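Local coordinates for uncharacterized protein ycf41 (Synechococcus elongatus PCC 6301, PDB 3KOJ), which probably binds single-stranded DNA through an OB-fold domain of the single-strand binding protein family, at residues C14-V20 / N74-E80; T34-M39 / G61-L67; L55-W60 / T99-V103. The protein carries 1 engineered substitution. All blocks are in the same frame, centred on the assembly; numbering follows the deposited sequence.

In the fold
All three contacts belong to one OB-fold barrel and share its curled mixed sheet. In chain order come strands 12-28, 35-43 and 53-60, helix 62-70, then strands 76-84 and 100-103. Contact 1 joins the first of these strands to 76-84, contact 3 pairs 53-60 with 100-103 in parallel, and contact 2 sets the helix against strand 35-43. The centres of contacts 1 and 2 lie about 15 Å apart, those of contacts 1 and 3 about 11 Å, and those of contacts 2 and 3 about 10 Å. Leu79 touches both Met39 and Leu101, which brings the three into one hydrophobic interior. Contacts 1 and 3 also reach a second subunit of the four-chain assembly.

Contact 1: residues C14-V20 / N74-E80; sequences CILQATV and NDEVVLE
Thr19 and Glu76 sit opposite each other as a non-hydrogen-bonded antiparallel pair in the OB-fold barrel, where strand segments 14-20 and 76-80 run at 167°. Their polar ends converge on one water. The Glu76 chain bends at chi2 (107°), which turns its carboxylate back over strand 14-20. There the water accepts a hydrogen bond from Thr19 OG1 at 2.8 Å and donates one to Glu76 OE2 at 3.1 Å. The other oxygen, Glu76 OE1, lies 3.6 Å from Gln17 NE2, with the amide and carboxylate planes 90° apart; Gln17 OE1 is held by Met11 N of the second subunit. With an alanine at Glu76, the water on Thr19 would probably lose its acceptor and the Gln17 amide its acidic neighbour. Further along the same face, Ile15 CG2 meets Val78 CG1 at 3.7 Å, while Ile15 CG1 runs alongside Glu80 CG at 3.9 Å. The Glu80 carboxylate continues to a salt bridge with Arg105, and Ile15 packs on Ile15 of the third subunit. Leu16, Ala18, Val77 and Leu79 fill the other face, which meets Val41, Leu55 and Leu101 in the barrel interior. Six backbone hydrogen bonds tie the segments, the last of them, beyond the start of strand 76-84, running from Asn74 N to Val20 O at 2.8 Å.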
ATOM      1  N   CYS B  14       0.942   4.234   4.307  1.00 15.96           N
ATOM      2  CA  CYS B  14       2.092   4.797   3.615  1.00 12.62           C
ATOM      3  C   CYS B  14       3.293   3.895   3.822  1.00 18.57           C
ATOM      4  O   CYS B  14       3.761   3.715   4.950  1.00 16.93           O
ATOM      5  CB  CYS B  14       2.396   6.198   4.144  1.00 19.92           C
ATOM      6  SG  CYS B  14       1.080   7.382   3.814  1.00 31.21           S
ATOM      7  N   ILE B  15       3.775   3.318   2.728  1.00 16.36           N
ATOM      8  CA  ILE B  15       4.920   2.429   2.775  1.00 14.41           C
ATOM      9  C   ILE B  15       6.030   3.043   1.937  1.00 14.87           C
ATOM     10  O   ILE B  15       5.882   3.241   0.726  1.00 14.91           O
ATOM     11  CB  ILE B  15       4.521   1.033   2.274  1.00 14.58           C
ATOM     12  CG1 ILE B  15       3.375   0.517   3.160  1.00 19.32           C
ATOM     13  CG2 ILE B  15       5.733   0.095   2.312  1.00 16.01           C
ATOM     14  CD1 ILE B  15       2.852  -0.851   2.819  1.00 29.00           C
ATOM     15  N   LEU B  16       7.144   3.344   2.599  1.00 13.67           N
ATOM     16  CA  LEU B  16       8.261   4.004   1.951  1.00 12.65           C
ATOM     17  C   LEU B  16       9.612   3.344   2.150  1.00 11.00           C
ATOM     18  O   LEU B  16       9.952   2.908   3.246  1.00 15.63           O
ATOM     19  CB  LEU B  16       8.387   5.442   2.475  1.00 17.72           C
ATOM     20  CG  LEU B  16       7.248   6.455   2.352  1.00 32.66           C
ATOM     21  CD1 LEU B  16       7.470   7.587   3.355  1.00 33.14           C
ATOM     22  CD2 LEU B  16       7.191   6.996   0.933  1.00 33.02           C
ATOM     23  N   GLN B  17      10.385   3.313   1.073  1.00 12.79           N
ATOM     24  CA  GLN B  17      11.738   2.789   1.090  1.00 12.92           C
ATOM     25  C   GLN B  17      12.553   4.067   1.283  1.00 15.84           C
ATOM     26  O   GLN B  17      12.417   5.003   0.497  1.00 15.62           O
ATOM     27  CB  GLN B  17      12.052   2.170  -0.260  1.00 17.41           C
ATOM     28  CG  GLN B  17      13.345   1.419  -0.346  1.00 29.77           C
ATOM     29  CD  GLN B  17      13.530   0.839  -1.729  1.00 33.52           C
ATOM     30  OE1 GLN B  17      12.559   0.400  -2.354  1.00 22.46           O
ATOM     31  NE2 GLN B  17      14.765   0.834  -2.218  1.00 35.54           N
ATOM     32  N   ALA B  18      13.386   4.117   2.318  1.00 16.98           N
ATOM     33  CA  ALA B  18      14.166   5.323   2.585  1.00 12.66           C
ATOM     34  C   ALA B  18      15.480   5.038   3.294  1.00 15.40           C
ATOM     35  O   ALA B  18      15.723   3.922   3.764  1.00 17.27           O
ATOM     36  CB  ALA B  18      13.329   6.301   3.420  1.00 10.67           C
ATOM     37  N   THR B  19      16.312   6.072   3.375  1.00 15.17           N
ATOM     38  CA  THR B  19      17.620   5.998   4.012  1.00 14.30           C
ATOM     39  C   THR B  19      17.621   6.819   5.304  1.00 17.21           C
ATOM     40  O   THR B  19      17.156   7.959   5.330  1.00 16.07           O
ATOM     41  CB  THR B  19      18.714   6.563   3.070  1.00 20.08           C
ATOM     42  OG1 THR B  19      18.684   5.846   1.827  1.00 21.20           O
ATOM     43  CG2 THR B  19      20.099   6.424   3.700  1.00 22.33           C
ATOM     44  N   VAL B  20      18.144   6.240   6.377  1.00 16.15           N
ATOM     45  CA  VAL B  20      18.209   6.938   7.662  1.00 14.75           C
ATOM     46  C   VAL B  20      19.272   8.043   7.569  1.00 17.35           C
ATOM     47  O   VAL B  20      20.441   7.758   7.305  1.00 16.90           O
ATOM     48  CB  VAL B  20      18.588   5.948   8.796  1.00 20.75           C
ATOM     49  CG1 VAL B  20      18.675   6.672  10.138  1.00 19.01           C
ATOM     50  CG2 VAL B  20      17.557   4.824   8.861  1.00 17.69           C
ATOM     51  N   ASN B  74      22.590   5.941   7.263  1.00 18.96           N
ATOM     52  CA  ASN B  74      22.784   5.353   5.946  1.00 17.69           C
ATOM     53  C   ASN B  74      22.154   3.978   5.735  1.00 18.07           C
ATOM     54  O   ASN B  74      22.331   3.381   4.677  1.00 20.74           O
ATOM     55  CB  ASN B  74      24.276   5.316   5.583  1.00 22.87           C
ATOM     56  CG  ASN B  74      24.504   5.397   4.085  1.00 29.44           C
ATOM     57  OD1 ASN B  74      23.921   6.246   3.405  1.00 26.03           O
ATOM     58  ND2 ASN B  74      25.359   4.522   3.562  1.00 27.47           N
ATOM     59  N   ASP B  75      21.426   3.474   6.730  1.00 18.57           N
ATOM     60  CA  ASP B  75      20.734   2.192   6.575  1.00 22.94           C
ATOM     61  C   ASP B  75      19.551   2.424   5.641  1.00 17.46           C
ATOM     62  O   ASP B  75      18.871   3.443   5.752  1.00 21.93           O
ATOM     63  CB  ASP B  75      20.172   1.684   7.910  1.00 17.19           C
ATOM     64  CG  ASP B  75      21.218   1.016   8.776  1.00 28.31           C
ATOM     65  OD1 ASP B  75      22.335   0.766   8.278  1.00 26.08           O
ATOM     66  OD2 ASP B  75      20.914   0.732   9.953  1.00 28.56           O
ATOM     67  N   GLU B  76      19.302   1.493   4.725  1.00 15.94           N
ATOM     68  CA  GLU B  76      18.159   1.624   3.823  1.00 21.09           C
ATOM     69  C   GLU B  76      17.069   0.729   4.407  1.00 23.33           C
ATOM     70  O   GLU B  76      17.274  -0.468   4.600  1.00 21.45           O
ATOM     71  CB  GLU B  76      18.506   1.166   2.401  1.00 31.89           C
ATOM     72  CG  GLU B  76      17.289   1.140   1.470  1.00 47.66           C
ATOM     73  CD  GLU B  76      17.286   2.257   0.438  1.00 54.56           C
ATOM     74  OE1 GLU B  76      17.765   2.023  -0.692  1.00 53.17           O
ATOM     75  OE2 GLU B  76      16.807   3.369   0.753  1.00 56.85           O
ATOM     76  N   VAL B  77      15.911   1.312   4.690  1.00 15.30           N
ATOM     77  CA  VAL B  77      14.821   0.562   5.295  1.00 13.46           C
ATOM     78  C   VAL B  77      13.509   0.746   4.546  1.00 12.15           C
ATOM     79  O   VAL B  77      13.415   1.553   3.617  1.00 12.03           O
ATOM     80  CB  VAL B  77      14.587   1.031   6.754  1.00 12.59           C
ATOM     81  CG1 VAL B  77      15.844   0.811   7.582  1.00 20.62           C
ATOM     82  CG2 VAL B  77      14.211   2.528   6.773  1.00 17.97           C
ATOM     83  N   VAL B  78      12.515  -0.045   4.932  1.00 11.63           N
ATOM     84  CA  VAL B  78      11.172   0.102   4.384  1.00 10.31           C
ATOM     85  C   VAL B  78      10.332   0.384   5.618  1.00 15.60           C
ATOM     86  O   VAL B  78      10.393  -0.357   6.602  1.00 16.15           O
ATOM     87  CB  VAL B  78      10.614  -1.170   3.724  1.00 13.84           C
ATOM     88  CG1 VAL B  78       9.148  -0.926   3.333  1.00 15.18           C
ATOM     89  CG2 VAL B  78      11.416  -1.518   2.483  1.00 19.62           C
ATOM     90  N   LEU B  79       9.558   1.458   5.571  1.00 12.72           N
ATOM     91  CA  LEU B  79       8.720   1.825   6.702  1.00  9.18           C
ATOM     92  C   LEU B  79       7.251   1.750   6.314  1.00 12.42           C
ATOM     93  O   LEU B  79       6.889   2.092   5.191  1.00 15.16           O
ATOM     94  CB  LEU B  79       9.043   3.263   7.141  1.00 11.17           C
ATOM     95  CG  LEU B  79      10.501   3.541   7.511  1.00 16.82           C
ATOM     96  CD1 LEU B  79      10.766   5.043   7.466  1.00 22.46           C
ATOM     97  CD2 LEU B  79      10.802   2.967   8.891  1.00 21.83           C
ATOM     98  N   GLU B  80       6.420   1.279   7.241  1.00 10.66           N
ATOM     99  CA  GLU B  80       4.975   1.221   7.024  1.00 10.87           C
ATOM    100  C   GLU B  80       4.375   2.050   8.149  1.00 14.90           C
ATOM    101  O   GLU B  80       4.692   1.827   9.317  1.00 14.08           O
ATOM    102  CB  GLU B  80       4.430  -0.203   7.139  1.00 10.69           C
ATOM    103  CG  GLU B  80       2.900  -0.250   6.995  1.00 16.98           C
ATOM    104  CD  GLU B  80       2.300  -1.594   7.385  1.00 24.09           C
ATOM    105  OE1 GLU B  80       3.032  -2.434   7.947  1.00 24.68           O
ATOM    106  OE2 GLU B  80       1.093  -1.805   7.140  1.00 20.38           O
TER
HETATM  107  O   HOH W   1      16.767   6.381  -0.089  1.00 34.76           O

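Contact 2: residues T34-M39 / G61-L67; sequences TPVAEM and GAVAQEL
The flat carboxamide of Gln65 meets the puckered ring of Pro35, bringing Gln65 NE2 to 3.9 Å from Pro35 CG. Other atoms of the same ring touch the start of the helix, Pro35 CD resting 3.9 Å from Gly61 CA and Pro35 CB 4.2 Å from Ala64 CB. Outside the two segments, Leu26 and Tyr28 of strand 12-28 also touch the proline. In the OB fold this is the helix between the third and fourth barrel strands; its segment 62-67 crosses strand segment 35-39 at 46°, with the axes approaching to 6.6 Å.

Small side chains make that close approach possible. Ala64 CB settles over the strand backbone, 3.5 Å from Pro35 O, and Ala37 CB in turn comes within 3.4 Å of Ala64 O, so each methyl lies against main chain of the other element. One row further along, Ala37 CB also reaches Leu67 CB. Beyond it the selenomethionine Met39 crosses Leu67 at about a right angle, its CE 4.1 Å from Leu67 CD2. The Met39 side chain leaves its backbone between N and the carbonyl carbon (chi1 62°) and then runs out extended, which carries CE away from the strand to this leucine and to Leu79 and Val20. Leu67 continues onto Val106, joining the helix to the last strand of the chain.

The one hydrogen bond between the segments ties the residue just before the helix to the strand. Gly61 stands at the N-cap with a positive phi of 67°, a conformation that favours glycine, and its backbone N donates to Pro35 O at 2.8 Å, the donor being tilted slightly out of the carbonyl plane.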
ATOM      1  N   THR B  34       5.674   4.951  27.972  1.00 39.69           N
ATOM      2  CA  THR B  34       5.679   4.606  26.554  1.00 30.30           C
ATOM      3  C   THR B  34       6.877   5.210  25.827  1.00 27.34           C
ATOM      4  O   THR B  34       7.005   6.431  25.719  1.00 27.51           O
ATOM      5  CB  THR B  34       4.395   5.079  25.847  1.00 36.70           C
ATOM      6  OG1 THR B  34       3.251   4.493  26.482  1.00 42.12           O
ATOM      7  CG2 THR B  34       4.416   4.656  24.385  1.00 30.62           C
ATOM      8  N   PRO B  35       7.770   4.354  25.313  1.00 27.11           N
ATOM      9  CA  PRO B  35       8.960   4.809  24.593  1.00 23.29           C
ATOM     10  C   PRO B  35       8.565   5.434  23.262  1.00 24.01           C
ATOM     11  O   PRO B  35       7.635   4.970  22.608  1.00 24.00           O
ATOM     12  CB  PRO B  35       9.754   3.519  24.370  1.00 30.73           C
ATOM     13  CG  PRO B  35       9.185   2.547  25.370  1.00 38.69           C
ATOM     14  CD  PRO B  35       7.730   2.885  25.370  1.00 33.46           C
ATOM     15  N   VAL B  36       9.261   6.489  22.867  1.00 22.39           N
ATOM     16  CA  VAL B  36       8.987   7.116  21.582  1.00 18.10           C
ATOM     17  C   VAL B  36      10.316   7.465  20.931  1.00 21.12           C
ATOM     18  O   VAL B  36      11.173   8.119  21.528  1.00 24.06           O
ATOM     19  CB  VAL B  36       8.076   8.364  21.721  1.00 28.90           C
ATOM     20  CG1 VAL B  36       8.608   9.286  22.774  1.00 43.10           C
ATOM     21  CG2 VAL B  36       7.959   9.080  20.377  1.00 27.27           C
ATOM     22  N   ALA B  37      10.492   6.982  19.708  1.00 19.37           N
ATOM     23  CA  ALA B  37      11.722   7.205  18.967  1.00 18.74           C
ATOM     24  C   ALA B  37      11.449   8.045  17.736  1.00 22.10           C
ATOM     25  O   ALA B  37      10.448   7.840  17.046  1.00 19.67           O
ATOM     26  CB  ALA B  37      12.319   5.869  18.554  1.00 22.73           C
ATOM     27  N   GLU B  38      12.327   9.001  17.461  1.00 15.77           N
ATOM     28  CA  GLU B  38      12.147   9.814  16.272  1.00 16.48           C
ATOM     29  C   GLU B  38      13.458   9.904  15.508  1.00 18.80           C
ATOM     30  O   GLU B  38      14.542   9.964  16.098  1.00 22.02           O
ATOM     31  CB  GLU B  38      11.609  11.208  16.629  1.00 27.16           C
ATOM     32  CG  GLU B  38      12.626  12.302  16.850  1.00 42.00           C
ATOM     33  CD  GLU B  38      11.955  13.659  17.008  1.00 62.55           C
ATOM     34  OE1 GLU B  38      11.054  13.776  17.870  1.00 67.92           O
ATOM     35  OE2 GLU B  38      12.319  14.605  16.275  1.00 66.48           O
HETATM   36  N   MSE B  39      13.353   9.876  14.188  1.00 18.56           N
HETATM   37  CA  MSE B  39      14.525   9.954  13.333  1.00 17.97           C
HETATM   38  C   MSE B  39      14.101  10.641  12.053  1.00 18.34           C
HETATM   39  O   MSE B  39      12.948  11.035  11.911  1.00 18.13           O
HETATM   40  CB  MSE B  39      15.063   8.543  13.036  1.00 16.22           C
HETATM   41  CG  MSE B  39      14.107   7.630  12.282  1.00 16.41           C
HETATM   42 SE   MSE B  39      14.855   5.840  12.003  1.00 30.74          SE
HETATM   43  CE  MSE B  39      13.687   5.259  10.565  1.00 22.12           C
ATOM     44  N   GLY B  61       6.101   2.882  21.438  1.00 26.23           N
ATOM     45  CA  GLY B  61       6.114   1.556  22.029  1.00 31.37           C
ATOM     46  C   GLY B  61       7.205   0.628  21.540  1.00 33.35           C
ATOM     47  O   GLY B  61       8.357   1.031  21.388  1.00 29.12           O
ATOM     48  N   ALA B  62       6.834  -0.623  21.289  1.00 29.42           N
ATOM     49  CA  ALA B  62       7.779  -1.633  20.836  1.00 28.89           C
ATOM     50  C   ALA B  62       8.532  -1.235  19.573  1.00 26.20           C
ATOM     51  O   ALA B  62       9.729  -1.503  19.447  1.00 25.50           O
ATOM     52  CB  ALA B  62       7.057  -2.955  20.610  1.00 34.99           C
ATOM     53  N   VAL B  63       7.843  -0.595  18.633  1.00 26.56           N
ATOM     54  CA  VAL B  63       8.508  -0.207  17.396  1.00 23.05           C
ATOM     55  C   VAL B  63       9.552   0.880  17.649  1.00 23.97           C
ATOM     56  O   VAL B  63      10.530   0.989  16.908  1.00 25.03           O
ATOM     57  CB  VAL B  63       7.487   0.253  16.321  1.00 31.42           C
ATOM     58  CG1 VAL B  63       7.028   1.669  16.591  1.00 31.28           C
ATOM     59  CG2 VAL B  63       8.109   0.124  14.935  1.00 34.55           C
ATOM     60  N   ALA B  64       9.359   1.669  18.703  1.00 25.63           N
ATOM     61  CA  ALA B  64      10.316   2.719  19.047  1.00 20.50           C
ATOM     62  C   ALA B  64      11.644   2.074  19.456  1.00 21.29           C
ATOM     63  O   ALA B  64      12.719   2.514  19.043  1.00 23.32           O
ATOM     64  CB  ALA B  64       9.779   3.574  20.193  1.00 26.25           C
ATOM     65  N   GLN B  65      11.563   1.022  20.265  1.00 22.02           N
ATOM     66  CA  GLN B  65      12.766   0.331  20.723  1.00 23.99           C
ATOM     67  C   GLN B  65      13.485  -0.348  19.555  1.00 29.34           C
ATOM     68  O   GLN B  65      14.715  -0.411  19.522  1.00 25.70           O
ATOM     69  CB  GLN B  65      12.391  -0.697  21.794  1.00 30.89           C
ATOM     70  CG  GLN B  65      11.611  -0.085  22.955  1.00 42.82           C
ATOM     71  CD  GLN B  65      11.186  -1.106  23.993  1.00 52.05           C
ATOM     72  OE1 GLN B  65      10.767  -2.212  23.654  1.00 55.65           O
ATOM     73  NE2 GLN B  65      11.273  -0.730  25.264  1.00 48.84           N
ATOM     74  N   GLU B  66      12.711  -0.839  18.595  1.00 26.15           N
ATOM     75  CA  GLU B  66      13.258  -1.504  17.418  1.00 31.19           C
ATOM     76  C   GLU B  66      14.011  -0.507  16.528  1.00 29.84           C
ATOM     77  O   GLU B  66      15.079  -0.819  15.997  1.00 30.93           O
ATOM     78  CB  GLU B  66      12.123  -2.169  16.634  1.00 33.70           C
ATOM     79  CG  GLU B  66      12.555  -2.883  15.370  1.00 37.83           C
ATOM     80  CD  GLU B  66      11.404  -3.601  14.695  1.00 44.99           C
ATOM     81  OE1 GLU B  66      10.269  -3.525  15.214  1.00 49.56           O
ATOM     82  OE2 GLU B  66      11.632  -4.241  13.647  1.00 50.34           O
ATOM     83  N   LEU B  67      13.456   0.692  16.374  1.00 27.56           N
ATOM     84  CA  LEU B  67      14.094   1.724  15.560  1.00 24.45           C
ATOM     85  C   LEU B  67      15.450   2.113  16.144  1.00 25.40           C
ATOM     86  O   LEU B  67      16.464   2.109  15.448  1.00 26.90           O
ATOM     87  CB  LEU B  67      13.199   2.969  15.473  1.00 22.94           C
ATOM     88  CG  LEU B  67      11.900   2.840  14.672  1.00 27.78           C
ATOM     89  CD1 LEU B  67      11.103   4.141  14.759  1.00 25.23           C
ATOM     90  CD2 LEU B  67      12.230   2.503  13.220  1.00 26.80           C
TER

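Contact 3: residues L55-W60 / T99-V103; sequences LKVVGW and TELTV
Val58 N donates to Leu101 O at 2.9 Å in a nearly straight bond (172° at the hydrogen), and two more backbone bonds flank it: Leu101 N to Lys56 O at 3.0 Å, and Val103 N to Val58 O at 2.8 Å. At the two ends water takes over, one molecule linking Lys56 N to Thr99 O and another linking Trp60 N to Val103 O. Lys56 and Glu100 add a rather long salt bridge, 3.6 Å between Lys56 NZ and Glu100 OE2. The two side chains run alongside each other from the same face of the sheet, the lysine fully extended, with CD of Lys56 nearer still to Glu100 OE2. The carboxylate has a cation at each oxygen, Lys56 at Glu100 OE2 and Arg84 at Glu100 OE1, which would probably favour its ionised state. Segments 55-60 and 100-103 run in the same direction, 25° apart, as the parallel third-to-fifth-strand pairing that closes an OB-fold barrel. Inward, the fork of Leu55 divides its two methyls between neighbours: its CG is anti to the backbone N (chi1 177°), and CD1 of Leu55 meets Thr99 CG2 at 3.7 Å while CD2 of Leu55 meets Leu101 CB at 4.0 Å. On the opposite side, Val58 CG2 sits 3.8 Å from Glu100 OE1. Trp60 approaches Thr102 obliquely, its CD1 4.0 Å from Thr102 CG2; an exposed aromatic on this strand is consistent with base stacking, as in related single-strand binding proteins.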
ATOM      1  N   LEU B  55      11.937  13.282   5.615  1.00 18.60           N
ATOM      2  CA  LEU B  55      10.737  13.134   6.409  1.00 16.52           C
ATOM      3  C   LEU B  55      10.989  12.699   7.842  1.00 16.00           C
ATOM      4  O   LEU B  55      11.785  11.795   8.101  1.00 15.04           O
ATOM      5  CB  LEU B  55       9.837  12.118   5.706  1.00 18.81           C
ATOM      6  CG  LEU B  55       8.510  11.677   6.314  1.00 25.31           C
ATOM      7  CD1 LEU B  55       7.548  12.859   6.389  1.00 24.85           C
ATOM      8  CD2 LEU B  55       7.932  10.558   5.453  1.00 20.83           C
ATOM      9  N   LYS B  56      10.304  13.353   8.770  1.00 17.16           N
ATOM     10  CA  LYS B  56      10.433  13.002  10.174  1.00 19.55           C
ATOM     11  C   LYS B  56       9.640  11.714  10.365  1.00 16.94           C
ATOM     12  O   LYS B  56       8.515  11.591   9.889  1.00 17.70           O
ATOM     13  CB  LYS B  56       9.855  14.102  11.060  1.00 21.24           C
ATOM     14  CG  LYS B  56       9.883  13.766  12.544  1.00 26.87           C
ATOM     15  CD  LYS B  56       9.306  14.900  13.375  1.00 38.86           C
ATOM     16  CE  LYS B  56       9.239  14.539  14.850  1.00 48.80           C
ATOM     17  NZ  LYS B  56       8.670  15.654  15.661  1.00 54.14           N
ATOM     18  N   VAL B  57      10.238  10.758  11.062  1.00 14.80           N
ATOM     19  CA  VAL B  57       9.604   9.470  11.309  1.00 14.74           C
ATOM     20  C   VAL B  57       9.533   9.245  12.814  1.00 18.35           C
ATOM     21  O   VAL B  57      10.518   9.445  13.519  1.00 17.85           O
ATOM     22  CB  VAL B  57      10.422   8.348  10.636  1.00 21.24           C
ATOM     23  CG1 VAL B  57       9.884   6.991  11.018  1.00 21.14           C
ATOM     24  CG2 VAL B  57      10.384   8.533   9.125  1.00 22.82           C
ATOM     25  N   VAL B  58       8.366   8.840  13.304  1.00 17.35           N
ATOM     26  CA  VAL B  58       8.181   8.617  14.732  1.00 17.81           C
ATOM     27  C   VAL B  58       7.554   7.260  15.034  1.00 18.56           C
ATOM     28  O   VAL B  58       6.576   6.863  14.402  1.00 16.23           O
ATOM     29  CB  VAL B  58       7.282   9.711  15.346  1.00 18.67           C
ATOM     30  CG1 VAL B  58       7.171   9.514  16.855  1.00 20.76           C
ATOM     31  CG2 VAL B  58       7.845  11.092  15.011  1.00 19.53           C
ATOM     32  N   GLY B  59       8.124   6.560  16.008  1.00 18.48           N
ATOM     33  CA  GLY B  59       7.607   5.261  16.399  1.00 22.00           C
ATOM     34  C   GLY B  59       7.290   5.234  17.884  1.00 20.91           C
ATOM     35  O   GLY B  59       8.027   5.807  18.692  1.00 20.90           O
ATOM     36  N   TRP B  60       6.196   4.574  18.251  1.00 20.30           N
ATOM     37  CA  TRP B  60       5.800   4.489  19.654  1.00 24.17           C
ATOM     38  C   TRP B  60       5.813   3.049  20.152  1.00 26.46           C
ATOM     39  O   TRP B  60       5.573   2.113  19.391  1.00 29.85           O
ATOM     40  CB  TRP B  60       4.397   5.069  19.853  1.00 23.67           C
ATOM     41  CG  TRP B  60       4.244   6.493  19.433  1.00 24.94           C
ATOM     42  CD1 TRP B  60       4.264   6.980  18.156  1.00 28.22           C
ATOM     43  CD2 TRP B  60       4.045   7.623  20.292  1.00 27.01           C
ATOM     44  NE1 TRP B  60       4.087   8.344  18.168  1.00 31.38           N
ATOM     45  CE2 TRP B  60       3.950   8.762  19.463  1.00 30.53           C
ATOM     46  CE3 TRP B  60       3.933   7.781  21.678  1.00 36.53           C
ATOM     47  CZ2 TRP B  60       3.753  10.050  19.982  1.00 38.50           C
ATOM     48  CZ3 TRP B  60       3.739   9.060  22.191  1.00 43.32           C
ATOM     49  CH2 TRP B  60       3.648  10.177  21.342  1.00 39.89           C
ATOM     50  N   THR B  99       5.153  17.705   8.723  1.00 26.77           N
ATOM     51  CA  THR B  99       4.737  16.391   8.248  1.00 24.81           C
ATOM     52  C   THR B  99       5.562  15.303   8.920  1.00 29.99           C
ATOM     53  O   THR B  99       6.725  15.509   9.264  1.00 25.30           O
ATOM     54  CB  THR B  99       4.938  16.261   6.725  1.00 29.41           C
ATOM     55  OG1 THR B  99       4.162  17.258   6.052  1.00 33.02           O
ATOM     56  CG2 THR B  99       4.512  14.880   6.242  1.00 30.67           C
ATOM     57  N   GLU B 100       4.954  14.142   9.118  1.00 27.07           N
ATOM     58  CA  GLU B 100       5.684  13.040   9.708  1.00 25.42           C
ATOM     59  C   GLU B 100       4.958  11.727   9.483  1.00 18.45           C
ATOM     60  O   GLU B 100       3.748  11.695   9.260  1.00 18.30           O
ATOM     61  CB  GLU B 100       5.936  13.287  11.205  1.00 31.78           C
ATOM     62  CG  GLU B 100       4.785  13.014  12.145  1.00 39.30           C
ATOM     63  CD  GLU B 100       5.115  13.421  13.577  1.00 45.63           C
ATOM     64  OE1 GLU B 100       4.529  12.844  14.514  1.00 43.25           O
ATOM     65  OE2 GLU B 100       5.956  14.328  13.764  1.00 50.74           O
ATOM     66  N   LEU B 101       5.726  10.650   9.504  1.00 18.34           N
ATOM     67  CA  LEU B 101       5.187   9.316   9.313  1.00 15.72           C
ATOM     68  C   LEU B 101       5.211   8.630  10.666  1.00 20.56           C
ATOM     69  O   LEU B 101       6.275   8.475  11.270  1.00 19.02           O
ATOM     70  CB  LEU B 101       6.058   8.525   8.331  1.00 16.70           C
ATOM     71  CG  LEU B 101       5.617   7.088   8.022  1.00 19.75           C
ATOM     72  CD1 LEU B 101       4.352   7.111   7.175  1.00 18.12           C
ATOM     73  CD2 LEU B 101       6.732   6.353   7.290  1.00 18.65           C
ATOM     74  N   THR B 102       4.039   8.249  11.160  1.00 15.27           N
ATOM     75  CA  THR B 102       3.963   7.543  12.430  1.00 13.38           C
ATOM     76  C   THR B 102       4.066   6.076  12.034  1.00 17.74           C
ATOM     77  O   THR B 102       3.130   5.494  11.486  1.00 16.65           O
ATOM     78  CB  THR B 102       2.639   7.815  13.140  1.00 22.56           C
ATOM     79  OG1 THR B 102       2.465   9.232  13.279  1.00 23.95           O
ATOM     80  CG2 THR B 102       2.645   7.177  14.520  1.00 25.92           C
ATOM     81  N   VAL B 103       5.226   5.494  12.302  1.00 16.32           N
ATOM     82  CA  VAL B 103       5.516   4.119  11.928  1.00 14.56           C
ATOM     83  C   VAL B 103       4.832   3.010  12.711  1.00 21.30           C
ATOM     84  O   VAL B 103       4.734   3.063  13.934  1.00 23.39           O
ATOM     85  CB  VAL B 103       7.043   3.883  11.977  1.00 27.96           C
ATOM     86  CG1 VAL B 103       7.369   2.417  11.709  1.00 29.54           C
ATOM     87  CG2 VAL B 103       7.716   4.761  10.951  1.00 35.77           C
TER
HETATM   88  O   HOH W   2       9.149  15.915   8.117  1.00 24.74           O
HETATM   89  O   HOH W   3       4.147   3.914  16.439  1.00 27.45           O